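4-oxalocrotonate decarboxylase NahK (Pseudomonas putida, PDB 5D2K) catalyses the metal-assisted decarboxylation of (3E)-2-oxohex-3-enedioate to 2-oxopent-4-enoate and CO2, a step in the bacterial breakdown of naphthalene. Local coordinates at residues 185-190 / 212-217; 195-200 / 250-255. The protein carries 1 engineered substitution. All coordinates share one frame; numbering follows the deposited sequence.

Contact 1. Residues 185-190 / 212-217; sequences VDLRTL and HPLSSV
Leu187 reaches from its loop toward the start of helix 213-225 and meets Pro213 and His212 near its base and Leu214 at its tip. Its CB lies 3.9 Å from Pro213 CG and 4.0 Å from His212 CE1, where it approaches the imidazole obliquely. With CG anti to the carbonyl carbon (chi1 -64°) and the chain extended to CD1 (chi2 -179°), the CD1 methyl reaches Leu214 CD2 at 3.9 Å, the two leucine side chains crossing at about a right angle. Ile117 and Val142, on strands 112-121 and 139-149, also touch Leu187, placing the contact of loop and helix start against the sheet of the FAH-type domain. His212 is the N-cap of that helix: Leu214 N donates to His212 ND1 at 3.1 Å, within the ring plane, which fixes the imidazole's rotation. At the ring's other nitrogen, a water 2.8 Å from His212 NE2 also gives a weak bond to Asp186 OD1. The same carboxylate oxygen accepts from Thr189 N in an Asx motif. Arg188 adds its CB, 3.8 Å from His212 CD2, while the rest of its chain runs off from the contact. Pro213 CD presses to 3.3 Å from Leu187 O, a buried carbonyl oxygen with no hydrogen-bond partner in the model.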
loop_
_atom_site.group_PDB
_atom_site.type_symbol
_atom_site.label_atom_id
_atom_site.label_comp_id
_atom_site.label_asym_id
_atom_site.label_seq_id
_atom_site.Cartn_x
_atom_site.Cartn_y
_atom_site.Cartn_z
ATOM N N VAL A 185 -17.560 -9.150 -10.323
ATOM C CA VAL A 185 -16.851 -7.889 -10.532
ATOM C C VAL A 185 -15.725 -8.035 -11.555
ATOM O O VAL A 185 -14.829 -8.872 -11.391
ATOM C CB VAL A 185 -16.236 -7.353 -9.216
ATOM C CG1 VAL A 185 -15.727 -5.919 -9.410
ATOM C CG2 VAL A 185 -17.248 -7.418 -8.067
ATOM N N ASP A 186 -15.757 -7.212 -12.595
ATOM C CA ASP A 186 -14.673 -7.177 -13.568
ATOM C C ASP A 186 -13.622 -6.187 -13.081
ATOM O O ASP A 186 -13.809 -4.974 -13.185
ATOM C CB ASP A 186 -15.205 -6.784 -14.949
ATOM C CG ASP A 186 -14.152 -6.895 -16.049
ATOM O OD1 ASP A 186 -12.958 -6.636 -15.794
ATOM O OD2 ASP A 186 -14.530 -7.239 -17.192
ATOM N N LEU A 187 -12.524 -6.693 -12.533
ATOM C CA LEU A 187 -11.512 -5.805 -11.962
ATOM C C LEU A 187 -10.729 -5.046 -13.022
ATOM O O LEU A 187 -10.102 -4.030 -12.719
ATOM C CB LEU A 187 -10.543 -6.596 -11.081
ATOM C CG LEU A 187 -11.200 -7.231 -9.856
ATOM C CD1 LEU A 187 -10.158 -7.979 -9.028
ATOM C CD2 LEU A 187 -11.923 -6.177 -9.007
ATOM N N ARG A 188 -10.754 -5.535 -14.260
ATOM C CA ARG A 188 -10.034 -4.855 -15.336
ATOM C C ARG A 188 -10.766 -3.592 -15.780
ATOM O O ARG A 188 -10.140 -2.550 -16.026
ATOM C CB ARG A 188 -9.840 -5.799 -16.533
ATOM C CG ARG A 188 -9.011 -5.189 -17.657
ATOM C CD ARG A 188 -8.910 -6.146 -18.845
ATOM N NE ARG A 188 -10.206 -6.403 -19.467
ATOM C CZ ARG A 188 -10.670 -5.748 -20.528
ATOM N NH1 ARG A 188 -9.958 -4.771 -21.071
ATOM N NH2 ARG A 188 -11.850 -6.064 -21.041
ATOM N N THR A 189 -12.090 -3.682 -15.860
ATOM C CA THR A 189 -12.880 -2.574 -16.377
ATOM C C THR A 189 -13.549 -1.745 -15.280
ATOM O O THR A 189 -14.272 -0.802 -15.573
ATOM C CB THR A 189 -13.965 -3.070 -17.360
ATOM O OG1 THR A 189 -14.917 -3.895 -16.670
ATOM C CG2 THR A 189 -13.321 -3.871 -18.499
ATOM N N LEU A 190 -13.288 -2.097 -14.023
ATOM C CA LEU A 190 -13.853 -1.382 -12.878
ATOM C C LEU A 190 -13.486 0.089 -12.914
ATOM O O LEU A 190 -12.312 0.425 -12.836
ATOM C CB LEU A 190 -13.353 -2.004 -11.572
ATOM C CG LEU A 190 -13.840 -1.344 -10.280
ATOM C CD1 LEU A 190 -15.343 -1.503 -10.126
ATOM C CD2 LEU A 190 -13.104 -1.948 -9.087
ATOM N N HIS A 212 -4.158 -5.521 -14.995
ATOM C CA HIS A 212 -5.210 -6.249 -14.289
ATOM C C HIS A 212 -4.841 -6.308 -12.811
ATOM O O HIS A 212 -3.751 -6.751 -12.492
ATOM C CB HIS A 212 -5.363 -7.677 -14.826
ATOM C CG HIS A 212 -6.687 -8.289 -14.516
ATOM N ND1 HIS A 212 -7.103 -8.573 -13.229
ATOM C CD2 HIS A 212 -7.705 -8.661 -15.331
ATOM C CE1 HIS A 212 -8.319 -9.088 -13.271
ATOM N NE2 HIS A 212 -8.708 -9.141 -14.532
ATOM N N PRO A 213 -5.744 -5.879 -11.906
ATOM C CA PRO A 213 -5.355 -5.933 -10.485
ATOM C C PRO A 213 -4.886 -7.319 -9.996
ATOM O O PRO A 213 -4.039 -7.410 -9.093
ATOM C CB PRO A 213 -6.640 -5.493 -9.768
ATOM C CG PRO A 213 -7.242 -4.501 -10.721
ATOM C CD PRO A 213 -7.020 -5.158 -12.092
ATOM N N LEU A 214 -5.397 -8.390 -10.594
ATOM C CA LEU A 214 -4.969 -9.721 -10.162
ATOM C C LEU A 214 -3.508 -9.999 -10.565
ATOM O O LEU A 214 -2.842 -10.838 -9.951
ATOM C CB LEU A 214 -5.913 -10.791 -10.718
ATOM C CG LEU A 214 -7.341 -10.747 -10.171
ATOM C CD1 LEU A 214 -8.141 -11.951 -10.646
ATOM C CD2 LEU A 214 -7.342 -10.662 -8.634
ATOM N N SER A 215 -2.992 -9.279 -11.565
ATOM C CA SER A 215 -1.572 -9.420 -11.916
ATOM C C SER A 215 -0.686 -8.860 -10.814
ATOM O O SER A 215 0.447 -9.293 -10.626
ATOM C CB SER A 215 -1.255 -8.725 -13.246
ATOM O OG SER A 215 -1.883 -9.407 -14.331
ATOM N N SER A 216 -1.209 -7.876 -10.090
ATOM C CA SER A 216 -0.505 -7.335 -8.944
ATOM C C SER A 216 -0.370 -8.378 -7.831
ATOM O O SER A 216 0.675 -8.467 -7.167
ATOM C CB SER A 216 -1.240 -6.093 -8.437
ATOM O OG SER A 216 -0.512 -5.487 -7.383
ATOM N N VAL A 217 -1.433 -9.155 -7.626
ATOM C CA VAL A 217 -1.432 -10.242 -6.654
ATOM C C VAL A 217 -0.382 -11.297 -7.047
ATOM O O VAL A 217 0.373 -11.778 -6.201
ATOM C CB VAL A 217 -2.830 -10.901 -6.523
ATOM C CG1 VAL A 217 -2.787 -12.088 -5.551
ATOM C CG2 VAL A 217 -3.868 -9.883 -6.061
HETATM O O HOH W 1 -11.286 -9.500 -15.684
#

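Contact 2. Residues 195-200 / 250-255; sequences EKNGEV and PGDNIT. With EDO (1,2-ethanediol), chain I.
With CG anti to the carbonyl carbon in both Asn197 (chi1 -66°) and Asp252 (chi1 -70°), the amide and the carboxylate meet at the end of the strand pair. Asn197 ND2 donates to Asp252 OD1 at 2.9 Å, almost straight and in the amide's own plane, but it arrives from above the carboxylate. On its other branch Asn197 OD1 accepts from Asn253 N at 3.0 Å; these two bonds fix the amide's rotation, while the backbone Asn197 N donates to Asn253 O at 2.9 Å. The extended Lys196 chain crosses to Asp252, bringing CE to 3.4 Å from OD2; the NZ–OD2 salt bridge is long, and a water links the same two atoms. Lys196 NZ also bonds Pro247 O, and Asp252 OD2 accepts from Ala249 N. Replacing Asp252 by an alanine would probably leave Asn197 ND2 and Ala249 N without these acceptors and remove the carboxylate near Lys196. Farther from the turn, Glu195, salt-bridged to Arg257, forms a hydrogen-bonded antiparallel pair with Thr255, N to O at 2.8 Å and O to N at 3.0 Å. The type I' turn from Lys196 to Glu199 makes 191-205 a beta hairpin, whose first strand joins 253-258 in a five-stranded mixed sheet.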
loop_
_atom_site.group_PDB
_atom_site.type_symbol
_atom_site.label_atom_id
_atom_site.label_comp_id
_atom_site.label_asym_id
_atom_site.label_seq_id
_atom_site.Cartn_x
_atom_site.Cartn_y
_atom_site.Cartn_z
ATOM N N GLU A 195 -13.551 11.879 -5.651
ATOM C CA GLU A 195 -14.047 13.234 -5.406
ATOM C C GLU A 195 -13.422 13.790 -4.130
ATOM O O GLU A 195 -13.271 13.078 -3.145
ATOM C CB GLU A 195 -15.571 13.239 -5.301
ATOM C CG GLU A 195 -16.272 12.709 -6.559
ATOM C CD GLU A 195 -17.783 12.661 -6.432
ATOM O OE1 GLU A 195 -18.311 12.934 -5.332
ATOM O OE2 GLU A 195 -18.456 12.346 -7.442
ATOM N N LYS A 196 -13.048 15.063 -4.158
ATOM C CA LYS A 196 -12.531 15.735 -2.965
ATOM C C LYS A 196 -13.296 17.032 -2.811
ATOM O O LYS A 196 -13.415 17.801 -3.769
ATOM C CB LYS A 196 -11.028 15.993 -3.071
ATOM C CG LYS A 196 -10.431 16.876 -1.960
ATOM C CD LYS A 196 -8.932 17.067 -2.193
ATOM C CE LYS A 196 -8.303 18.086 -1.263
ATOM N NZ LYS A 196 -6.904 18.365 -1.702
ATOM N N ASN A 197 -13.842 17.251 -1.618
ATOM C CA ASN A 197 -14.587 18.473 -1.333
ATOM C C ASN A 197 -15.648 18.740 -2.402
ATOM O O ASN A 197 -15.823 19.868 -2.874
ATOM C CB ASN A 197 -13.611 19.647 -1.189
ATOM C CG ASN A 197 -12.707 19.495 0.030
ATOM O OD1 ASN A 197 -13.071 18.812 0.987
ATOM N ND2 ASN A 197 -11.525 20.118 -0.003
ATOM N N GLY A 198 -16.337 17.670 -2.788
ATOM C CA GLY A 198 -17.503 17.753 -3.644
ATOM C C GLY A 198 -17.248 17.755 -5.137
ATOM O O GLY A 198 -18.194 17.834 -5.916
ATOM N N GLU A 199 -15.993 17.670 -5.555
ATOM C CA GLU A 199 -15.727 17.684 -6.991
ATOM C C GLU A 199 -14.784 16.573 -7.432
ATOM O O GLU A 199 -13.897 16.156 -6.685
ATOM C CB GLU A 199 -15.164 19.035 -7.419
ATOM C CG GLU A 199 -13.816 19.362 -6.830
ATOM C CD GLU A 199 -13.019 20.352 -7.674
ATOM O OE1 GLU A 199 -13.589 20.939 -8.623
ATOM O OE2 GLU A 199 -11.815 20.539 -7.392
ATOM N N VAL A 200 -14.974 16.108 -8.663
ATOM C CA VAL A 200 -14.109 15.077 -9.215
ATOM C C VAL A 200 -12.683 15.602 -9.337
ATOM O O VAL A 200 -12.464 16.699 -9.865
ATOM C CB VAL A 200 -14.620 14.600 -10.590
ATOM C CG1 VAL A 200 -13.615 13.655 -11.252
ATOM C CG2 VAL A 200 -15.976 13.930 -10.436
ATOM N N PRO A 250 -6.732 18.892 7.084
ATOM C CA PRO A 250 -7.890 19.078 7.967
ATOM C C PRO A 250 -9.027 19.843 7.305
ATOM O O PRO A 250 -8.785 20.855 6.636
ATOM C CB PRO A 250 -7.303 19.872 9.140
ATOM C CG PRO A 250 -5.886 19.410 9.206
ATOM C CD PRO A 250 -5.471 19.241 7.762
ATOM N N GLY A 251 -10.246 19.346 7.467
ATOM C CA GLY A 251 -11.412 19.964 6.860
ATOM C C GLY A 251 -11.870 19.315 5.564
ATOM O O GLY A 251 -13.008 19.516 5.131
ATOM N N ASP A 252 -10.988 18.546 4.928
ATOM C CA ASP A 252 -11.349 17.890 3.667
ATOM C C ASP A 252 -12.310 16.715 3.858
ATOM O O ASP A 252 -12.263 16.008 4.867
ATOM C CB ASP A 252 -10.101 17.371 2.933
ATOM C CG ASP A 252 -9.231 18.477 2.377
ATOM O OD1 ASP A 252 -9.727 19.616 2.194
ATOM O OD2 ASP A 252 -8.038 18.207 2.113
ATOM N N ASN A 253 -13.172 16.500 2.874
ATOM C CA ASN A 253 -13.941 15.268 2.800
ATOM C C ASN A 253 -13.685 14.635 1.447
ATOM O O ASN A 253 -13.459 15.323 0.455
ATOM C CB ASN A 253 -15.431 15.509 3.016
ATOM C CG ASN A 253 -16.043 16.345 1.931
ATOM O OD1 ASN A 253 -16.507 15.821 0.912
ATOM N ND2 ASN A 253 -16.058 17.659 2.136
ATOM N N ILE A 254 -13.674 13.314 1.415
ATOM C CA ILE A 254 -13.486 12.620 0.153
ATOM C C ILE A 254 -14.546 11.551 -0.030
ATOM O O ILE A 254 -15.082 10.998 0.939
ATOM C CB ILE A 254 -12.054 12.011 0.050
ATOM C CG1 ILE A 254 -11.816 10.916 1.099
ATOM C CG2 ILE A 254 -10.991 13.106 0.163
ATOM C CD1 ILE A 254 -11.955 9.508 0.560
ATOM N N THR A 255 -14.873 11.289 -1.290
ATOM C CA THR A 255 -15.735 10.184 -1.652
ATOM C C THR A 255 -15.166 9.543 -2.897
ATOM O O THR A 255 -14.950 10.224 -3.901
ATOM C CB THR A 255 -17.179 10.628 -1.931
ATOM O OG1 THR A 255 -17.763 11.162 -0.736
ATOM C CG2 THR A 255 -18.015 9.451 -2.422
HETATM C C1 EDO I . -7.048 20.896 -8.339
HETATM O O1 EDO I . -6.961 20.238 -9.611
HETATM C C2 EDO I . -8.463 20.776 -7.791
HETATM O O2 EDO I . -9.395 21.192 -8.796
HETATM O O HOH W 2 -18.069 13.827 -2.817
HETATM O O HOH W 3 -6.439 19.825 0.843
HETATM O O HOH W 4 -15.893 14.881 -1.723
#

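Overall arrangement
Coming from the N terminus, the chain passes the metal-binding Glu114, Glu116 and Glu147 before reaching loop 185-190, the first half of contact 1. It then runs along strand 191-196, turns at the first half of contact 2 and returns along strand 199-205 to helix 213-225, where contact 1 closes a loop around the hairpin. Contact 2 closes later, once the chain has passed through strands 236-238 and 246-247 to reach strand 253-258. The segments therefore alternate and the two closures cross. Their centres lie 26 Å apart: contact 1 ties loop to helix against the sheet that includes strands 112-121 and 139-149, contact 2 joins neighbouring strands at the surface.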